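Side-chain contacts in Dye-decolorizing peroxidase tfu_3078 (Thermobifida fusca, PDB 5FW4), which uses a non-covalently bound heme b and hydrogen peroxide to oxidise anthraquinone dyes and, less readily, azo dyes and standard peroxidase substrates: residues L150-I154 with D155-R159; G420-L423 with G424-L427; E120-P123 with H124-A127. One frame throughout, in Å; residues are numbered along the deposited sequence.

Interaction 1. Residues L150-I154 with D155-R159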
# COMPACT_ATOMS: atom_id res chain seq x y z
N LEU A 150 -15.07 -0.35 -24.34
CA LEU A 150 -15.96 -1.53 -24.31
C LEU A 150 -17.00 -1.44 -25.44
O LEU A 150 -17.35 -2.45 -26.09
CB LEU A 150 -16.67 -1.67 -22.96
CG LEU A 150 -17.52 -2.97 -22.94
CD1 LEU A 150 -16.60 -4.18 -22.89
CD2 LEU A 150 -18.53 -3.01 -21.81
N LEU A 151 -17.51 -0.23 -25.66
CA LEU A 151 -18.53 -0.01 -26.66
C LEU A 151 -17.95 -0.29 -28.04
O LEU A 151 -18.60 -0.90 -28.88
CB LEU A 151 -19.14 1.40 -26.57
CG LEU A 151 -20.19 1.60 -25.43
CD1 LEU A 151 -19.62 1.42 -24.04
CD2 LEU A 151 -20.83 2.98 -25.49
N SER A 152 -16.71 0.10 -28.26
CA SER A 152 -16.04 -0.25 -29.49
C SER A 152 -15.98 -1.78 -29.65
O SER A 152 -16.42 -2.30 -30.64
CB SER A 152 -14.64 0.35 -29.53
OG SER A 152 -14.73 1.76 -29.36
N ALA A 153 -15.45 -2.48 -28.66
CA ALA A 153 -15.32 -3.93 -28.75
C ALA A 153 -16.61 -4.63 -29.09
O ALA A 153 -16.61 -5.57 -29.86
CB ALA A 153 -14.76 -4.51 -27.46
N ILE A 154 -17.72 -4.21 -28.48
CA ILE A 154 -18.99 -4.91 -28.69
C ILE A 154 -19.82 -4.31 -29.85
O ILE A 154 -20.96 -4.72 -30.08
CB ILE A 154 -19.78 -5.03 -27.35
CG1 ILE A 154 -20.29 -3.66 -26.85
CG2 ILE A 154 -18.92 -5.71 -26.30
CD1 ILE A 154 -21.39 -3.78 -25.83
N ASP A 155 -19.20 -3.39 -30.59
CA ASP A 155 -19.79 -2.79 -31.78
C ASP A 155 -21.06 -2.03 -31.38
O ASP A 155 -22.10 -2.19 -31.99
CB ASP A 155 -20.07 -3.86 -32.86
CG ASP A 155 -20.63 -3.28 -34.16
OD1 ASP A 155 -20.35 -2.10 -34.48
OD2 ASP A 155 -21.34 -4.03 -34.87
N ALA A 156 -20.95 -1.21 -30.35
CA ALA A 156 -22.11 -0.51 -29.80
C ALA A 156 -21.84 0.98 -29.68
O ALA A 156 -22.24 1.60 -28.69
CB ALA A 156 -22.48 -1.10 -28.45
N GLU A 157 -21.16 1.56 -30.67
CA GLU A 157 -20.83 2.99 -30.64
C GLU A 157 -22.08 3.88 -30.67
O GLU A 157 -22.07 4.98 -30.10
CB GLU A 157 -19.89 3.36 -31.79
CG GLU A 157 -18.44 2.93 -31.58
CD GLU A 157 -17.73 3.73 -30.49
OE1 GLU A 157 -18.41 4.49 -29.76
OE2 GLU A 157 -16.50 3.59 -30.35
N ASP A 158 -23.14 3.38 -31.32
CA ASP A 158 -24.50 3.92 -31.21
C ASP A 158 -24.95 4.21 -29.75
O ASP A 158 -25.77 5.08 -29.53
CB ASP A 158 -25.54 3.00 -31.89
CG ASP A 158 -25.42 1.51 -31.45
OD1 ASP A 158 -24.47 0.83 -31.88
OD2 ASP A 158 -26.30 1.01 -30.71
N ARG A 159 -24.40 3.46 -28.79
CA ARG A 159 -24.80 3.55 -27.39
C ARG A 159 -23.98 4.54 -26.55
O ARG A 159 -24.28 4.74 -25.37
CB ARG A 159 -24.74 2.16 -26.74
CG ARG A 159 -25.47 1.06 -27.52
CD ARG A 159 -26.96 1.34 -27.69
NE ARG A 159 -27.61 1.43 -26.39
CZ ARG A 159 -27.93 0.38 -25.65
NH1 ARG A 159 -27.70 -0.87 -26.08
NH2 ARG A 159 -28.50 0.56 -24.47
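Ser-152 and Glu-157 face each other across a Schellman motif, the turn that ends helix 148-153. Two backbone bonds define it: Ala-156 N donates to Leu-151 O over 2.8 Å with an N-H...O angle of 168°, and Asp-155 N reaches Ser-152 O at 3.0 Å. Asp-155 is the C-prime residue, and its positive phi reverses the chain. The chain then turns into 157-159, a short 3-10 segment, and three side-chain meetings follow. On the polar side, the Ser-152 hydroxyl donates to the Glu-157 carboxylate, while the other carboxylate oxygen, OE1, forms a salt bridge with Arg-160. On the apolar side, Ile-154 and Ala-156 pack flank to methyl: Ile-154 CG1 lies 3.7 Å from Ala-156 CB, and CD1 is almost as near the same methyl. CG1 gets there by taking the position between the backbone N and the carbonyl carbon (chi1 69°), which leaves CG2 beside the N. Leu-151 touches mainly backbone: its CB and CG rest against Ala-156 O, and Leu-151 CD2 comes to 3.7 Å from Arg-159 C. Of the Arg-159 side chain, CB comes near this leucine; the rest, bent at chi2 and chi3, leads away to a salt bridge with Glu-429 and to backbone oxygens of Ala-267 and Asp-426. Helix 97-120 packs against Ile-154 and Ala-156 through Ala-100 and Arg-101. In the serine-glutamate bond, Ser-152 OG stands 2.7 Å from Glu-157 OE2 and approaches from above the carboxylate plane, 39° out of it.

Interaction 2. Residues G420-L423 with G424-L427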
# COMPACT_ATOMS: atom_id res chain seq x y z
N GLY A 420 -33.40 -5.78 -10.01
CA GLY A 420 -33.61 -6.93 -10.88
C GLY A 420 -32.74 -6.99 -12.13
O GLY A 420 -32.99 -7.83 -13.00
N ARG A 421 -31.73 -6.13 -12.23
CA ARG A 421 -30.84 -6.10 -13.40
C ARG A 421 -29.40 -5.96 -12.96
O ARG A 421 -29.10 -5.24 -11.99
CB ARG A 421 -31.20 -4.94 -14.34
CG ARG A 421 -32.60 -5.01 -14.93
CD ARG A 421 -32.68 -5.87 -16.20
NE ARG A 421 -32.36 -5.11 -17.41
CZ ARG A 421 -32.33 -5.61 -18.65
NH1 ARG A 421 -32.57 -6.90 -18.87
NH2 ARG A 421 -32.05 -4.81 -19.67
N TYR A 422 -28.50 -6.63 -13.68
CA TYR A 422 -27.09 -6.43 -13.47
C TYR A 422 -26.60 -5.10 -14.09
O TYR A 422 -27.27 -4.48 -14.93
CB TYR A 422 -26.27 -7.65 -13.92
CG TYR A 422 -26.07 -7.81 -15.41
CD1 TYR A 422 -25.12 -7.05 -16.08
CD2 TYR A 422 -26.80 -8.74 -16.13
CE1 TYR A 422 -24.93 -7.20 -17.44
CE2 TYR A 422 -26.60 -8.91 -17.48
CZ TYR A 422 -25.67 -8.13 -18.13
OH TYR A 422 -25.48 -8.29 -19.47
N LEU A 423 -25.45 -4.66 -13.62
CA LEU A 423 -24.91 -3.34 -13.95
C LEU A 423 -24.52 -3.29 -15.40
O LEU A 423 -23.72 -4.10 -15.86
CB LEU A 423 -23.69 -3.04 -13.06
CG LEU A 423 -24.10 -2.87 -11.60
CD1 LEU A 423 -22.93 -2.98 -10.64
CD2 LEU A 423 -24.86 -1.55 -11.45
N GLY A 424 -25.14 -2.36 -16.13
CA GLY A 424 -24.94 -2.21 -17.56
C GLY A 424 -25.69 -3.26 -18.41
O GLY A 424 -25.40 -3.41 -19.60
N GLN A 425 -26.64 -3.97 -17.81
CA GLN A 425 -27.42 -4.98 -18.57
C GLN A 425 -28.18 -4.30 -19.73
O GLN A 425 -28.29 -4.87 -20.81
CB GLN A 425 -28.38 -5.76 -17.65
CG GLN A 425 -29.09 -6.92 -18.34
CD GLN A 425 -29.78 -7.89 -17.37
OE1 GLN A 425 -29.92 -7.64 -16.18
NE2 GLN A 425 -30.24 -9.01 -17.91
N ASP A 426 -28.67 -3.08 -19.48
CA ASP A 426 -29.27 -2.20 -20.50
C ASP A 426 -28.36 -2.09 -21.70
O ASP A 426 -28.80 -2.25 -22.82
CB ASP A 426 -29.41 -0.77 -19.97
CG ASP A 426 -30.56 -0.60 -19.02
OD1 ASP A 426 -31.38 -1.53 -18.85
OD2 ASP A 426 -30.64 0.51 -18.48
N LEU A 427 -27.09 -1.75 -21.45
CA LEU A 427 -26.13 -1.54 -22.52
C LEU A 427 -25.89 -2.84 -23.28
O LEU A 427 -25.93 -2.87 -24.49
CB LEU A 427 -24.81 -1.02 -21.96
CG LEU A 427 -23.70 -0.93 -23.01
CD1 LEU A 427 -23.99 0.20 -23.98
CD2 LEU A 427 -22.32 -0.78 -22.38
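Gln-425 is gripped between Arg-421 and Tyr-422, and its atoms meet them in order. Gln-425 CB sits 3.5 Å from the centroid of the Tyr-422 ring and only 5° off the ring normal, a CH-pi contact over the face. Gln-425 CG, anti to the backbone N (chi1 -173°), runs on between the two flat groups: it is 3.3 Å from Tyr-422 CE2 and also lies over the centre of the Arg-421 guanidinium. The terminal amide is stacked on that guanidinium, the planes 16° apart, and only slightly turned from the ring plane. Gln-425 CD is 3.3 Å from Arg-421 NH1, and NE2 lies beside the same NH1, two donors that stack without a bond. Gln-425 OE1 accepts from Tyr-422 N at 3.0 Å, which, with the stacking, limits the rotation of the amide. Gln-425 N returns a bond to Tyr-422 O in a type II beta turn, with Gly-424, at positive phi, as the N-cap residue. Were Tyr-422 replaced by an alanine, the glutamine chain would probably lose its aromatic cover on one side and its amide be freer to shift. At the guanidinium edge, in its plane, Arg-421 NH2 makes a salt bridge to Asp-426 OD1 (3.4 Å), its hydrogen bond weak. The turn joins the loop after strand 404-414 to helix 425-428, and helix 97-120 lies against it, with Ala-105, Leu-108 and Arg-109 touching Tyr-422.

Interaction 3. Residues E120-P123 with H124-A127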
# COMPACT_ATOMS: atom_id res chain seq x y z
N GLU A 120 -23.04 -7.18 1.86
CA GLU A 120 -23.75 -7.73 3.00
C GLU A 120 -22.89 -8.74 3.76
O GLU A 120 -23.15 -9.03 4.92
CB GLU A 120 -25.07 -8.37 2.56
CG GLU A 120 -25.89 -7.61 1.52
CD GLU A 120 -26.63 -6.37 2.04
OE1 GLU A 120 -26.36 -5.92 3.18
OE2 GLU A 120 -27.49 -5.83 1.31
N GLU A 121 -21.87 -9.29 3.11
CA GLU A 121 -20.95 -10.23 3.73
C GLU A 121 -19.51 -9.86 3.44
O GLU A 121 -19.23 -9.12 2.50
CB GLU A 121 -21.19 -11.63 3.19
CG GLU A 121 -22.61 -11.88 2.75
CD GLU A 121 -22.78 -13.24 2.10
OE1 GLU A 121 -22.39 -14.23 2.73
OE2 GLU A 121 -23.30 -13.29 0.96
N SER A 122 -18.60 -10.40 4.24
CA SER A 122 -17.18 -10.18 4.08
C SER A 122 -16.58 -11.26 3.20
O SER A 122 -17.17 -12.37 3.05
CB SER A 122 -16.46 -10.12 5.44
OG SER A 122 -17.11 -9.23 6.33
N PRO A 123 -15.41 -10.98 2.62
CA PRO A 123 -14.81 -12.00 1.75
C PRO A 123 -14.70 -13.36 2.41
O PRO A 123 -14.87 -14.34 1.73
CB PRO A 123 -13.42 -11.45 1.46
CG PRO A 123 -13.57 -9.95 1.61
CD PRO A 123 -14.55 -9.77 2.74
N HIS A 124 -14.42 -13.40 3.71
CA HIS A 124 -14.21 -14.66 4.41
C HIS A 124 -15.53 -15.36 4.74
O HIS A 124 -15.52 -16.55 5.10
CB HIS A 124 -13.35 -14.50 5.68
CG HIS A 124 -13.69 -13.31 6.51
ND1 HIS A 124 -13.34 -12.02 6.15
CD2 HIS A 124 -14.31 -13.21 7.71
CE1 HIS A 124 -13.75 -11.18 7.09
NE2 HIS A 124 -14.34 -11.88 8.05
N ASP A 125 -16.66 -14.66 4.59
CA ASP A 125 -17.98 -15.34 4.60
C ASP A 125 -18.28 -16.00 3.23
O ASP A 125 -18.97 -17.02 3.15
CB ASP A 125 -19.10 -14.34 4.95
CG ASP A 125 -18.86 -13.63 6.27
OD1 ASP A 125 -18.39 -14.29 7.22
OD2 ASP A 125 -19.13 -12.41 6.37
N ILE A 126 -17.72 -15.43 2.17
CA ILE A 126 -17.95 -15.92 0.80
C ILE A 126 -17.13 -17.16 0.45
O ILE A 126 -17.52 -17.97 -0.41
CB ILE A 126 -17.66 -14.77 -0.20
CG1 ILE A 126 -18.85 -13.81 -0.18
CG2 ILE A 126 -17.36 -15.26 -1.62
CD1 ILE A 126 -18.47 -12.40 -0.52
N ALA A 127 -15.99 -17.32 1.10
CA ALA A 127 -15.07 -18.39 0.76
C ALA A 127 -14.22 -18.73 1.95
O ALA A 127 -13.83 -17.84 2.70
CB ALA A 127 -14.19 -17.96 -0.40
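With chi1 of 43°, His-124 puts CG between its own backbone N and carbonyl carbon, and this folds the imidazole back over Ser-122; Asp-125, its CG anti to the carbonyl carbon (chi1 -56°), sends its carboxylate back to the same serine. The two groups meet different parts of Ser-122. The imidazole presents a face to the serine methylene, with His-124 CE1 3.3 Å from Ser-122 CB and both ring nitrogens slightly farther from that carbon. Asp-125 instead takes the backbone amide: Ser-122 N donates to Asp-125 OD2 at 3.0 Å with an N-H...O angle of 166°, arriving on the anti side but tilted out of the carboxylate plane. Ser-122 is the N-cap residue of the short helix 123-126, yet its hydroxyl makes no capping bond and turns to Arg-63. The aspartate in the first turn bonds back to the N-cap amide, the half of a capping box that does not depend on the serine hydroxyl. Ser-122 O starts the helical bonding, accepting from Asp-125 N at 2.8 Å and from Ile-126 N at 3.2 Å, the latter nearly along the C=O axis. Pro-123 opens the helix, and its O receives weak bonds from Ile-126 N and Ala-127 N. One turn back, Glu-121 CB touches Asp-125 CB at 3.8 Å. Their carboxylate planes are nearly parallel, but Glu-121 OE1 and Asp-125 OD2 stay 5.2 Å from each other; the salt bridge from Glu-121 OE2 to Arg-117 of helix 97-120 would probably offset some of the like charge. The imidazole is held at both nitrogens, ND1 by Ser-132 OG and NE2, weakly, by Leu-135 O.

Interactions 1 and 2 adjoin in space, although more than 250 residues separate them in sequence. Their centres are 16 Å apart, and Arg-159 joins them: its NH2 probably hydrogen-bonds Asp-426 O at 3.3 Å, while Leu-151 CD1 packs on Leu-427 CD2 at 3.9 Å. The helix end at 150-159 is thereby tied to the start of C-terminal helix 425-428. Interaction 3 touches neither, its nearest atoms being about 13 Å from interaction 2 and about 23 Å from interaction 1. Helix 97-120 links all three, since each has side chains resting on it. None lies at the known sites, which include the heme pocket, the inferred proximal ligand His-338 and the probable proton acceptor Asp-242.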